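Local structure of fimbrial protein MyfA,Fimbrial protein MyfA,Fimbrial protein MyfA (Yersinia enterocolitica, 5LND) at residues B[1-5]-B[30-34]; B[22-26]-B[125-129]; B[42-46]-B[100-104]; B[94-99]-B[128-132]. The protein builds, as their major subunit, the Myf fimbriae of pathogenic Yersinia, cell-adhesive surface fibres that probably contribute to virulence. All blocks are in the same frame, centred on the assembly; numbering follows the deposited sequence.

Contact 1 of 4, residues B[1-5]-B[30-34]; sequences SFSVE and SDSGE
S1 and D31 meet through their side chains where the N-terminal strand 3-8 joins the end of strand 22-30, at one extremity of the Ig-like β-sandwich, and the acceptor is an aspartate already folded into an Asx turn. The S1 hydroxyl is swung between its own backbone N and carbonyl carbon (chi1 57°), from where OG donates a hydrogen bond to D31 OD1 at 2.8 Å, on the syn side and somewhat out of the carboxylate plane. G33 N closes the turn on the same OD1 at 2.9 Å but comes from the opposite face, so one oxygen is gripped from both sides. D31 OD2 lies close to E107 OE2, a pairing of like charges that might raise the affinity of one carboxylate for a proton.

Next along, S3 and S30 form an antiparallel hydrogen-bonded pair: S30 N reaches S3 O at 2.9 Å, and S3 N reaches S30 O at 3.2 Å. S30 O also takes a CA-H...O contact from F2. The F2 side chain departs from strand 22-30, and it packs on E107 of strand 97-108 and on N120 and K122 of strand 118-130. S3 and S30 project from one face of their sheet, S3 OG lying 3.5 Å from S30 CB. Their hydroxyls do not bond directly; water 1 bridges them, 3.0 Å from S3 OG and 3.0 Å from S30 OG.

Contact 2 of 4, residues B[22-26]-B[125-129]; sequences TPAFH and SATKT
F25 points its ring across the sandwich at A126, bringing CE1 to 3.5 Å from A126 CB. Its CG stands anti to the carbonyl carbon and beside the backbone N (chi1 -66°), a conformation that moves the ring end nearer to strand 118-130 than the CB alone would suggest. The ring stands crosswise to 126-128 and meets its backbone with the CE1-CZ edge: CZ is 3.6 Å from A126 O, and T127 N sits at the ring edge, near its plane.

K128 comes the other way. Its chain leaves CB anti to the backbone N, kinks once at chi2 (69°) and is extended from there on, so that its methylenes pass the carbonyl of A24, with CD 3.5 Å from A24 O. K128 CB also packs on the phenyl group, 4.0 Å from F25 CZ. Beyond A24 the ammonium group finds two acceptors, N11 O and T9 O, which satisfy the polar end of a buried lysine.

A24 and F25 both face F86, forming a classic β bulge in strand 22-30. The axes of 22-26 and 125-129 come within 7.3 Å, with N-to-C directions 153° apart; the two strands belong to different sheets of the Ig-like sandwich and meet by van der Waals packing. Around it, F25 stacks on F6 and touches A8 of strand 3-8, and reaches F101 of strand 97-108; A126 and K128 also lean on strand 3-8, and strand 22-30 lies between strands 3-8 and 81-88 in its sheet.

Contact 3 of 4, residues B[42-46]-B[100-104]; sequences PTGAS and QFTGR
The F101 ring meets S46 and P42 at a slant, with CD1 3.6 Å from S46 CB and CZ 4.0 Å from P42 CA; W73 of strand 72-75 also touches the F101 side chain. The second flat group, the R104 guanidinium, is approached obliquely by the T43 methyl, CG2 lying 3.9 Å from NH1, while its NE makes a salt bridge to E106.

P42 and G103 form an antiparallel non-hydrogen-bonded pair, after which the long strand 37-52 breaks from regular pairing with strand 97-108 in this sheet of the Ig-like sandwich and turns through a short 3-10 segment at 45-46. Side chains take over where the ladder lapses. T43 N still donates to T102 O at 3.0 Å, but T102 N bonds instead to the hydroxyl of S46, at 3.2 Å from OG. T102 OG1, set between its backbone N and carbonyl carbon (chi1 54°), donates to T43 O at 2.6 Å from well above the carbonyl plane. S46 N approaches T43 O from the opposite face, at 3.1 Å. Water 3 donates to T102 OG1 at 2.7 Å and also bonds to S46 OG.

Contact 4 of 4, residues B[94-99]-B[128-132]; sequences VKAGEY and KTVKE
V130 wedges its two methyls between the side chains of V94 and Y99 and the backbone turning at 95-96. CG2 touches Y99 CE2 at 3.6 Å and V94 CG1 at 3.7 Å, whereas CG1, anti to the backbone N (chi1 169°), presses tightly on K95 O at 3.1 Å. On the other face of the sheet E98 and T129 run alongside each other in a common direction. T129 OG1 donates to the syn lone pair of E98 OE1 at 2.7 Å, made possible by the bend of the glutamate chain at chi2 (-64°).

Between these two faces runs an antiparallel ladder. G97 and V130 exchange one pair of backbone bonds, and Y99 and K128 another, with V130 N to G97 O at 2.8 Å nearly straight. The tyrosine is fixed at its far end as well: Y99 OH donates to K95 O at 2.7 Å, tying the turn before the strand to the ring, with that oxygen in the ring plane at its edge. Water 4 donates to V130 O and, weakly, to E98 OE2.

Further out, E132 OE2 rests by A96 CB while its OE1 bonds to S15, and K95 reaches the second subunit, with a salt bridge to D77 and a hydrogen bond to R81 O there. Strands 97-108 and 118-130 form a hairpin, the latter consistent with the complementing donor strand of this self-complemented subunit. Y99 and K128 pack on M51 of strand 37-52, and K131 pairs by backbone bonds with I13 and S15.

Strand 118-130 ties contacts 2 and 4 together: they share K128 and T129, with centres about 10 Å apart, so K128 serves both the hairpin and the packing between sheets. Contact 3 lies about 12 Å from contact 2 between centres and touches it through the probable bond from F101 N to A126 O; it lies on the same strand 97-108 as contact 4, about 17 Å away between centres. Contact 1 stands apart, about 32 Å from contact 4 between centres and on the opposite side of the chain's centre, but shares the sheet of strands 3-8 and 22-30 with contact 2. Together they sample both sheets of the sandwich and its two ends.

Contact 1 of 4, residues B[1-5]-B[30-34]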
loop_
_atom_site.group_PDB
_atom_site.type_symbol
_atom_site.label_atom_id
_atom_site.label_comp_id
_atom_site.label_asym_id
_atom_site.label_seq_id
_atom_site.Cartn_x
_atom_site.Cartn_y
_atom_site.Cartn_z
ATOM N N SER B 1 23.102 27.263 -14.569
ATOM C CA SER B 1 21.918 27.514 -15.384
ATOM C C SER B 1 20.933 26.340 -15.328
ATOM O O SER B 1 19.814 26.431 -15.832
ATOM C CB SER B 1 22.317 27.812 -16.832
ATOM O OG SER B 1 23.085 26.761 -17.387
ATOM N N PHE B 2 21.363 25.245 -14.709
ATOM C CA PHE B 2 20.514 24.074 -14.484
ATOM C C PHE B 2 19.666 24.247 -13.227
ATOM O O PHE B 2 20.177 24.588 -12.152
ATOM C CB PHE B 2 21.373 22.807 -14.384
ATOM C CG PHE B 2 20.752 21.688 -13.561
ATOM C CD1 PHE B 2 19.872 20.778 -14.141
ATOM C CD2 PHE B 2 21.086 21.521 -12.218
ATOM C CE1 PHE B 2 19.312 19.753 -13.393
ATOM C CE2 PHE B 2 20.534 20.493 -11.476
ATOM C CZ PHE B 2 19.647 19.612 -12.061
ATOM N N SER B 3 18.370 24.000 -13.375
ATOM C CA SER B 3 17.432 24.134 -12.279
ATOM C C SER B 3 16.330 23.114 -12.462
ATOM O O SER B 3 16.031 22.715 -13.585
ATOM C CB SER B 3 16.826 25.528 -12.269
ATOM O OG SER B 3 15.827 25.648 -13.260
ATOM N N VAL B 4 15.729 22.687 -11.358
ATOM C CA VAL B 4 14.595 21.765 -11.397
ATOM C C VAL B 4 13.512 22.298 -10.472
ATOM O O VAL B 4 13.821 22.868 -9.433
ATOM C CB VAL B 4 15.004 20.354 -10.927
ATOM C CG1 VAL B 4 13.847 19.384 -11.039
ATOM C CG2 VAL B 4 16.171 19.851 -11.732
ATOM N N GLU B 5 12.247 22.160 -10.848
ATOM C CA GLU B 5 11.181 22.372 -9.874
ATOM C C GLU B 5 10.197 21.225 -9.903
ATOM O O GLU B 5 9.741 20.821 -10.961
ATOM C CB GLU B 5 10.442 23.692 -10.082
ATOM C CG GLU B 5 9.205 23.857 -9.165
ATOM C CD GLU B 5 9.531 24.068 -7.671
ATOM O OE1 GLU B 5 10.240 23.239 -7.054
ATOM O OE2 GLU B 5 9.045 25.068 -7.097
ATOM N N SER B 30 15.043 22.590 -16.352
ATOM C CA SER B 30 15.540 23.677 -17.186
ATOM C C SER B 30 17.051 23.709 -17.394
ATOM O O SER B 30 17.824 23.406 -16.483
ATOM C CB SER B 30 15.084 25.021 -16.624
ATOM O OG SER B 30 13.684 25.153 -16.716
ATOM N N ASP B 31 17.440 24.081 -18.615
ATOM C CA ASP B 31 18.802 24.503 -18.941
ATOM C C ASP B 31 18.874 25.054 -20.356
ATOM O O ASP B 31 18.409 24.418 -21.297
ATOM C CB ASP B 31 19.801 23.362 -18.804
ATOM C CG ASP B 31 21.221 23.865 -18.661
ATOM O OD1 ASP B 31 21.440 25.081 -18.825
ATOM O OD2 ASP B 31 22.120 23.050 -18.384
ATOM N N SER B 32 19.479 26.228 -20.503
ATOM C CA SER B 32 19.695 26.822 -21.818
ATOM C C SER B 32 21.028 26.381 -22.402
ATOM O O SER B 32 21.292 26.585 -23.583
ATOM C CB SER B 32 19.652 28.340 -21.730
ATOM O OG SER B 32 20.547 28.820 -20.740
ATOM N N GLY B 33 21.869 25.780 -21.566
ATOM C CA GLY B 33 23.110 25.193 -22.035
ATOM C C GLY B 33 22.811 23.974 -22.878
ATOM O O GLY B 33 21.742 23.378 -22.751
ATOM N N GLU B 34 23.748 23.603 -23.745
ATOM C CA GLU B 34 23.529 22.499 -24.675
ATOM C C GLU B 34 23.490 21.145 -23.955
ATOM O O GLU B 34 24.375 20.836 -23.159
ATOM C CB GLU B 34 24.612 22.496 -25.755
ATOM C CG GLU B 34 24.383 21.472 -26.863
ATOM C CD GLU B 34 25.635 21.160 -27.669
ATOM O OE1 GLU B 34 26.755 21.350 -27.153
ATOM O OE2 GLU B 34 25.494 20.707 -28.821
HETATM O O HOH W 1 13.106 24.415 -13.873
#

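Contact 2 of 4, residues B[22-26]-B[125-129]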
loop_
_atom_site.group_PDB
_atom_site.type_symbol
_atom_site.label_atom_id
_atom_site.label_comp_id
_atom_site.label_asym_id
_atom_site.label_seq_id
_atom_site.Cartn_x
_atom_site.Cartn_y
_atom_site.Cartn_z
ATOM N N THR B 22 -5.607 11.656 -13.263
ATOM C CA THR B 22 -5.637 12.676 -12.241
ATOM C C THR B 22 -4.225 13.118 -11.897
ATOM O O THR B 22 -3.429 12.320 -11.409
ATOM C CB THR B 22 -6.331 12.135 -10.989
ATOM O OG1 THR B 22 -7.655 11.713 -11.331
ATOM C CG2 THR B 22 -6.398 13.188 -9.910
ATOM N N PRO B 23 -3.912 14.398 -12.168
ATOM C CA PRO B 23 -2.623 15.048 -11.897
ATOM C C PRO B 23 -2.241 15.008 -10.423
ATOM O O PRO B 23 -3.074 15.243 -9.546
ATOM C CB PRO B 23 -2.861 16.493 -12.346
ATOM C CG PRO B 23 -3.922 16.376 -13.393
ATOM C CD PRO B 23 -4.829 15.294 -12.893
ATOM N N ALA B 24 -0.976 14.704 -10.160
ATOM C CA ALA B 24 -0.479 14.606 -8.794
ATOM C C ALA B 24 0.771 15.452 -8.570
ATOM O O ALA B 24 0.925 16.076 -7.520
ATOM C CB ALA B 24 -0.212 13.159 -8.433
ATOM N N PHE B 25 1.669 15.439 -9.549
ATOM C CA PHE B 25 2.917 16.189 -9.459
ATOM C C PHE B 25 3.215 16.917 -10.758
ATOM O O PHE B 25 2.832 16.463 -11.837
ATOM C CB PHE B 25 4.101 15.264 -9.149
ATOM C CG PHE B 25 4.051 14.615 -7.793
ATOM C CD1 PHE B 25 4.158 15.370 -6.633
ATOM C CD2 PHE B 25 3.935 13.240 -7.682
ATOM C CE1 PHE B 25 4.118 14.760 -5.388
ATOM C CE2 PHE B 25 3.910 12.632 -6.444
ATOM C CZ PHE B 25 3.999 13.397 -5.299
ATOM N N HIS B 26 3.917 18.039 -10.644
ATOM C CA HIS B 26 4.391 18.754 -11.816
ATOM C C HIS B 26 5.890 18.981 -11.721
ATOM O O HIS B 26 6.395 19.402 -10.677
ATOM C CB HIS B 26 3.669 20.086 -11.970
ATOM C CG HIS B 26 4.066 20.849 -13.197
ATOM N ND1 HIS B 26 3.716 20.451 -14.470
ATOM C CD2 HIS B 26 4.777 21.993 -13.345
ATOM C CE1 HIS B 26 4.193 21.316 -15.348
ATOM N NE2 HIS B 26 4.841 22.261 -14.690
ATOM N N SER B 125 11.801 15.851 -4.412
ATOM C CA SER B 125 10.944 15.281 -3.377
ATOM C C SER B 125 9.682 16.140 -3.249
ATOM O O SER B 125 9.758 17.374 -3.188
ATOM C CB SER B 125 11.702 15.190 -2.042
ATOM O OG SER B 125 10.956 14.527 -1.039
ATOM N N ALA B 126 8.522 15.491 -3.253
ATOM C CA ALA B 126 7.253 16.190 -3.056
ATOM C C ALA B 126 6.198 15.242 -2.491
ATOM O O ALA B 126 6.288 14.026 -2.658
ATOM C CB ALA B 126 6.764 16.819 -4.354
ATOM N N THR B 127 5.198 15.798 -1.815
ATOM C CA THR B 127 4.121 14.981 -1.272
ATOM C C THR B 127 2.779 15.508 -1.748
ATOM O O THR B 127 2.574 16.712 -1.806
ATOM C CB THR B 127 4.149 14.925 0.274
ATOM O OG1 THR B 127 3.865 16.221 0.801
ATOM C CG2 THR B 127 5.500 14.465 0.785
ATOM N N LYS B 128 1.885 14.598 -2.116
ATOM C CA LYS B 128 0.552 14.967 -2.566
ATOM C C LYS B 128 -0.460 14.368 -1.596
ATOM O O LYS B 128 -0.305 13.233 -1.140
ATOM C CB LYS B 128 0.317 14.451 -3.985
ATOM C CG LYS B 128 -1.076 14.659 -4.536
ATOM C CD LYS B 128 -1.343 16.120 -4.797
ATOM C CE LYS B 128 -2.702 16.297 -5.418
ATOM N NZ LYS B 128 -3.036 17.726 -5.498
ATOM N N THR B 129 -1.480 15.138 -1.253
ATOM C CA THR B 129 -2.467 14.680 -0.288
ATOM C C THR B 129 -3.595 13.967 -1.006
ATOM O O THR B 129 -4.062 14.427 -2.040
ATOM C CB THR B 129 -3.034 15.861 0.509
ATOM O OG1 THR B 129 -1.966 16.531 1.184
ATOM C CG2 THR B 129 -4.064 15.395 1.527
#

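Contact 3 of 4, residues B[42-46]-B[100-104]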
loop_
_atom_site.group_PDB
_atom_site.type_symbol
_atom_site.label_atom_id
_atom_site.label_comp_id
_atom_site.label_asym_id
_atom_site.label_seq_id
_atom_site.Cartn_x
_atom_site.Cartn_y
_atom_site.Cartn_z
ATOM N N PRO B 42 13.389 7.259 -10.010
ATOM C CA PRO B 42 12.780 7.072 -8.683
ATOM C C PRO B 42 13.793 6.614 -7.643
ATOM O O PRO B 42 14.698 5.851 -7.967
ATOM C CB PRO B 42 11.758 5.956 -8.918
ATOM C CG PRO B 42 11.449 6.014 -10.378
ATOM C CD PRO B 42 12.736 6.437 -11.043
ATOM N N THR B 43 13.648 7.074 -6.407
ATOM C CA THR B 43 14.583 6.682 -5.364
ATOM C C THR B 43 13.859 6.272 -4.089
ATOM O O THR B 43 12.725 6.689 -3.849
ATOM C CB THR B 43 15.622 7.800 -5.044
ATOM O OG1 THR B 43 14.988 8.876 -4.342
ATOM C CG2 THR B 43 16.315 8.334 -6.322
ATOM N N GLY B 44 14.517 5.454 -3.274
ATOM C CA GLY B 44 13.966 5.073 -1.990
ATOM C C GLY B 44 12.675 4.284 -2.054
ATOM O O GLY B 44 12.580 3.288 -2.763
ATOM N N ALA B 45 11.688 4.741 -1.289
ATOM C CA ALA B 45 10.366 4.148 -1.263
ATOM C C ALA B 45 9.764 4.121 -2.664
ATOM O O ALA B 45 9.107 3.161 -3.054
ATOM C CB ALA B 45 9.480 4.928 -0.322
ATOM N N SER B 46 10.012 5.182 -3.419
ATOM C CA SER B 46 9.367 5.381 -4.701
ATOM C C SER B 46 9.921 4.558 -5.862
ATOM O O SER B 46 9.519 4.758 -7.010
ATOM C CB SER B 46 9.403 6.860 -5.045
ATOM O OG SER B 46 8.623 7.593 -4.133
ATOM N N GLN B 100 4.330 10.478 -0.843
ATOM C CA GLN B 100 5.579 11.113 -1.214
ATOM C C GLN B 100 6.249 10.430 -2.391
ATOM O O GLN B 100 6.326 9.210 -2.460
ATOM C CB GLN B 100 6.530 11.104 -0.024
ATOM C CG GLN B 100 7.774 11.926 -0.232
ATOM C CD GLN B 100 8.778 11.757 0.890
ATOM O OE1 GLN B 100 8.952 10.662 1.428
ATOM N NE2 GLN B 100 9.459 12.842 1.239
ATOM N N PHE B 101 6.727 11.231 -3.327
ATOM C CA PHE B 101 7.624 10.722 -4.338
ATOM C C PHE B 101 8.995 11.344 -4.128
ATOM O O PHE B 101 9.124 12.550 -3.916
ATOM C CB PHE B 101 7.105 11.011 -5.740
ATOM C CG PHE B 101 8.023 10.537 -6.819
ATOM C CD1 PHE B 101 7.951 9.230 -7.282
ATOM C CD2 PHE B 101 8.978 11.392 -7.362
ATOM C CE1 PHE B 101 8.806 8.792 -8.276
ATOM C CE2 PHE B 101 9.835 10.963 -8.354
ATOM C CZ PHE B 101 9.752 9.662 -8.811
ATOM N N THR B 102 10.012 10.493 -4.168
ATOM C CA THR B 102 11.390 10.924 -4.151
ATOM C C THR B 102 12.044 10.421 -5.423
ATOM O O THR B 102 11.723 9.336 -5.922
ATOM C CB THR B 102 12.137 10.382 -2.919
ATOM O OG1 THR B 102 12.010 8.954 -2.848
ATOM C CG2 THR B 102 11.572 10.990 -1.660
ATOM N N GLY B 103 12.946 11.226 -5.962
ATOM C CA GLY B 103 13.653 10.843 -7.163
ATOM C C GLY B 103 14.843 11.732 -7.435
ATOM O O GLY B 103 15.047 12.734 -6.751
ATOM N N ARG B 104 15.630 11.356 -8.438
ATOM C CA ARG B 104 16.804 12.124 -8.832
ATOM C C ARG B 104 16.703 12.509 -10.294
ATOM O O ARG B 104 16.493 11.660 -11.158
ATOM C CB ARG B 104 18.074 11.311 -8.615
ATOM C CG ARG B 104 19.323 11.983 -9.144
ATOM C CD ARG B 104 20.570 11.229 -8.744
ATOM N NE ARG B 104 20.726 9.989 -9.496
ATOM C CZ ARG B 104 20.381 8.783 -9.047
ATOM N NH1 ARG B 104 19.856 8.636 -7.837
ATOM N NH2 ARG B 104 20.562 7.716 -9.811
HETATM O O HOH W 2 15.840 11.238 -3.912
HETATM O O HOH W 3 9.795 7.861 -1.799
#

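Contact 4 of 4, residues B[94-99]-B[128-132]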
loop_
_atom_site.group_PDB
_atom_site.type_symbol
_atom_site.label_atom_id
_atom_site.label_comp_id
_atom_site.label_asym_id
_atom_site.label_seq_id
_atom_site.Cartn_x
_atom_site.Cartn_y
_atom_site.Cartn_z
ATOM N N VAL B 94 -7.806 4.615 -4.834
ATOM C CA VAL B 94 -6.793 5.287 -4.035
ATOM C C VAL B 94 -7.297 5.600 -2.643
ATOM O O VAL B 94 -8.376 6.147 -2.476
ATOM C CB VAL B 94 -6.360 6.590 -4.691
ATOM C CG1 VAL B 94 -5.341 7.282 -3.832
ATOM C CG2 VAL B 94 -5.780 6.320 -6.067
ATOM N N LYS B 95 -6.500 5.259 -1.646
ATOM C CA LYS B 95 -6.856 5.512 -0.270
ATOM C C LYS B 95 -6.292 6.848 0.170
ATOM O O LYS B 95 -5.374 7.371 -0.448
ATOM C CB LYS B 95 -6.302 4.402 0.608
ATOM C CG LYS B 95 -6.782 3.034 0.202
ATOM C CD LYS B 95 -6.639 2.030 1.335
ATOM C CE LYS B 95 -7.712 0.950 1.251
ATOM N NZ LYS B 95 -7.200 -0.427 1.529
ATOM N N ALA B 96 -6.847 7.394 1.245
ATOM C CA ALA B 96 -6.377 8.660 1.785
ATOM C C ALA B 96 -4.942 8.525 2.271
ATOM O O ALA B 96 -4.520 7.444 2.675
ATOM C CB ALA B 96 -7.284 9.126 2.917
ATOM N N GLY B 97 -4.193 9.620 2.224
ATOM C CA GLY B 97 -2.833 9.618 2.729
ATOM C C GLY B 97 -1.991 10.768 2.225
ATOM O O GLY B 97 -2.406 11.520 1.346
ATOM N N GLU B 98 -0.804 10.914 2.796
ATOM C CA GLU B 98 0.153 11.878 2.294
ATOM C C GLU B 98 1.185 11.095 1.513
ATOM O O GLU B 98 2.033 10.423 2.096
ATOM C CB GLU B 98 0.804 12.625 3.455
ATOM C CG GLU B 98 -0.194 13.330 4.364
ATOM C CD GLU B 98 -0.947 14.418 3.640
ATOM O OE1 GLU B 98 -0.316 15.135 2.838
ATOM O OE2 GLU B 98 -2.167 14.552 3.859
ATOM N N TYR B 99 1.106 11.158 0.192
ATOM C CA TYR B 99 1.947 10.302 -0.623
ATOM C C TYR B 99 3.163 11.021 -1.155
ATOM O O TYR B 99 3.048 12.021 -1.857
ATOM C CB TYR B 99 1.163 9.753 -1.791
ATOM C CG TYR B 99 0.051 8.802 -1.467
ATOM C CD1 TYR B 99 0.258 7.435 -1.525
ATOM C CD2 TYR B 99 -1.221 9.266 -1.165
ATOM C CE1 TYR B 99 -0.757 6.554 -1.270
ATOM C CE2 TYR B 99 -2.248 8.388 -0.905
ATOM C CZ TYR B 99 -2.003 7.036 -0.955
ATOM O OH TYR B 99 -3.014 6.147 -0.703
ATOM N N LYS B 128 1.885 14.598 -2.116
ATOM C CA LYS B 128 0.552 14.967 -2.566
ATOM C C LYS B 128 -0.460 14.368 -1.596
ATOM O O LYS B 128 -0.305 13.233 -1.140
ATOM C CB LYS B 128 0.317 14.451 -3.985
ATOM C CG LYS B 128 -1.076 14.659 -4.536
ATOM C CD LYS B 128 -1.343 16.120 -4.797
ATOM C CE LYS B 128 -2.702 16.297 -5.418
ATOM N NZ LYS B 128 -3.036 17.726 -5.498
ATOM N N THR B 129 -1.480 15.138 -1.253
ATOM C CA THR B 129 -2.467 14.680 -0.288
ATOM C C THR B 129 -3.595 13.967 -1.006
ATOM O O THR B 129 -4.062 14.427 -2.040
ATOM C CB THR B 129 -3.034 15.861 0.509
ATOM O OG1 THR B 129 -1.966 16.531 1.184
ATOM C CG2 THR B 129 -4.064 15.395 1.527
ATOM N N VAL B 130 -4.013 12.828 -0.471
ATOM C CA VAL B 130 -5.274 12.233 -0.882
ATOM C C VAL B 130 -6.212 12.329 0.311
ATOM O O VAL B 130 -5.932 11.784 1.376
ATOM C CB VAL B 130 -5.123 10.773 -1.332
ATOM C CG1 VAL B 130 -6.482 10.133 -1.476
ATOM C CG2 VAL B 130 -4.381 10.703 -2.650
ATOM N N LYS B 131 -7.311 13.050 0.135
ATOM C CA LYS B 131 -8.259 13.267 1.218
ATOM C C LYS B 131 -9.189 12.079 1.405
ATOM O O LYS B 131 -9.479 11.350 0.458
ATOM C CB LYS B 131 -9.086 14.516 0.945
ATOM C CG LYS B 131 -8.269 15.785 0.759
ATOM C CD LYS B 131 -7.563 16.233 2.030
ATOM C CE LYS B 131 -7.032 17.659 1.889
ATOM N NZ LYS B 131 -8.110 18.613 1.488
ATOM N N GLU B 132 -9.641 11.874 2.636
ATOM C CA GLU B 132 -10.660 10.869 2.885
ATOM C C GLU B 132 -12.020 11.409 2.461
ATOM O O GLU B 132 -12.282 12.615 2.521
ATOM C CB GLU B 132 -10.672 10.470 4.357
ATOM C CG GLU B 132 -11.405 9.177 4.646
ATOM C CD GLU B 132 -11.314 8.188 3.509
ATOM O OE1 GLU B 132 -12.346 7.967 2.843
ATOM O OE2 GLU B 132 -10.221 7.630 3.284
ATOM O OXT GLU B 132 -12.890 10.651 2.037
HETATM O O HOH W 4 -4.996 12.823 3.552
#